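Local coordinates for protein ammonium transporter (Kuenenia stuttgartiensis, PDB 6EU6) that probably senses ammonium at the membrane, as the transporter-like part of an ammonium sensor histidine kinase that signals across it, at residues A[112-117]-A[320-325]. Numbering follows the deposited sequence.
Sequences TGAIAE and VSAIAV
Gly-113 and Val-320 face each other with their CA atoms 5.6 Å apart, and Ala-114 and Ala-322 pair at 5.7 Å, joining two helix ends in the helical bundle of the ammonium transporter (Amt) fold. In 112-117 helix 93-114 runs out into a turn; in 320-325 a short loop leads into helix 322-340, whose first turn is closed by Val-325 N bonding Ser-321 O at 2.9 Å. No hydrogen bond crosses between the segments, so the contact is wholly van der Waals. Val-320 directs its side chain at the bare backbone of Gly-113 and straddles it: CG2 lies 3.8 Å from Gly-113 C, while CG1 approaches Gly-113 O, also at 3.8 Å. With CG1 anti to its own carbonyl carbon (chi1 -54°), both methyls are spread over the glycine. Gly-113 has no side chain, and its CA lies 3.8 Å from Val-320 CG2, so the valine methyls pack directly on its main chain. An alanine in place of Val-320 would remove both methyls and is likely to open a gap against the Gly-113 backbone. Around the pair, Ala-114 also touches Ala-178 of helix 167-185 and Asp-318, whose OD2 accepts a hydrogen bond from Ile-323 N at the start of helix 322-340. Thr-112 turns away, its OG1 bonded to Glu-31 and to an ammonium ion probably from the crystallisation liquor. Beside the valine, the second point of contact is methyl to methyl, Ala-114 CB against Ala-322 CB at 4.2 Å.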
# COMPACT_ATOMS: atom_id res chain seq x y z
N THR A 112 -6.41 -7.55 19.48
CA THR A 112 -6.08 -6.24 20.05
C THR A 112 -7.23 -5.25 20.03
O THR A 112 -7.43 -4.47 20.97
CB THR A 112 -4.86 -5.57 19.43
OG1 THR A 112 -5.15 -5.27 18.06
CG2 THR A 112 -3.67 -6.47 19.54
N GLY A 113 -8.03 -5.27 18.99
CA GLY A 113 -9.09 -4.28 18.92
C GLY A 113 -10.23 -4.58 19.86
O GLY A 113 -10.94 -3.67 20.29
N ALA A 114 -10.45 -5.84 20.16
CA ALA A 114 -11.55 -6.24 21.06
C ALA A 114 -11.24 -5.84 22.52
O ALA A 114 -12.14 -5.42 23.26
CB ALA A 114 -11.76 -7.70 20.95
N ILE A 115 -9.97 -5.87 22.91
CA ILE A 115 -9.61 -5.46 24.30
C ILE A 115 -8.87 -4.13 24.42
O ILE A 115 -8.29 -3.77 25.47
CB ILE A 115 -8.87 -6.58 25.01
CG1 ILE A 115 -7.59 -6.92 24.32
CG2 ILE A 115 -9.80 -7.81 25.10
CD1 ILE A 115 -6.70 -7.91 25.07
N ALA A 116 -8.91 -3.34 23.35
CA ALA A 116 -8.28 -2.04 23.37
C ALA A 116 -8.83 -1.12 24.47
O ALA A 116 -10.01 -1.21 24.91
CB ALA A 116 -8.45 -1.36 22.03
N GLU A 117 -7.97 -0.17 24.88
CA GLU A 117 -8.38 0.96 25.75
C GLU A 117 -8.38 0.67 27.25
O GLU A 117 -8.25 1.61 28.01
CB GLU A 117 -9.75 1.63 25.34
CG GLU A 117 -9.89 1.82 23.82
CD GLU A 117 -10.48 3.16 23.46
OE1 GLU A 117 -9.76 4.06 22.99
OE2 GLU A 117 -11.68 3.31 23.65
N VAL A 320 -13.95 -2.22 18.37
CA VAL A 320 -13.87 -2.24 16.91
C VAL A 320 -14.87 -3.16 16.25
O VAL A 320 -14.77 -3.38 15.08
CB VAL A 320 -12.46 -2.61 16.40
CG1 VAL A 320 -11.39 -1.71 17.03
CG2 VAL A 320 -12.16 -4.06 16.65
N SER A 321 -15.78 -3.73 17.02
CA SER A 321 -16.73 -4.74 16.58
C SER A 321 -16.04 -5.98 15.99
O SER A 321 -16.51 -6.55 15.01
CB SER A 321 -17.73 -4.14 15.62
OG SER A 321 -18.32 -3.01 16.18
N ALA A 322 -14.86 -6.32 16.52
CA ALA A 322 -14.10 -7.46 16.07
C ALA A 322 -14.90 -8.78 16.13
O ALA A 322 -14.78 -9.66 15.26
CB ALA A 322 -12.86 -7.62 16.90
N ILE A 323 -15.72 -8.91 17.17
CA ILE A 323 -16.48 -10.18 17.37
C ILE A 323 -17.53 -10.30 16.28
O ILE A 323 -17.63 -11.29 15.60
CB ILE A 323 -17.15 -10.21 18.74
CG1 ILE A 323 -16.09 -10.13 19.84
CG2 ILE A 323 -17.98 -11.48 18.82
CD1 ILE A 323 -16.69 -9.73 21.21
N ALA A 324 -18.25 -9.22 16.05
CA ALA A 324 -19.19 -9.21 14.93
C ALA A 324 -18.56 -9.40 13.57
O ALA A 324 -19.11 -10.16 12.76
CB ALA A 324 -19.97 -7.91 14.94
N VAL A 325 -17.40 -8.76 13.28
CA VAL A 325 -16.84 -8.79 11.94
C VAL A 325 -16.28 -10.21 11.72
O VAL A 325 -16.63 -10.92 10.75
CB VAL A 325 -15.74 -7.73 11.77
CG1 VAL A 325 -14.88 -8.01 10.56
CG2 VAL A 325 -16.36 -6.33 11.71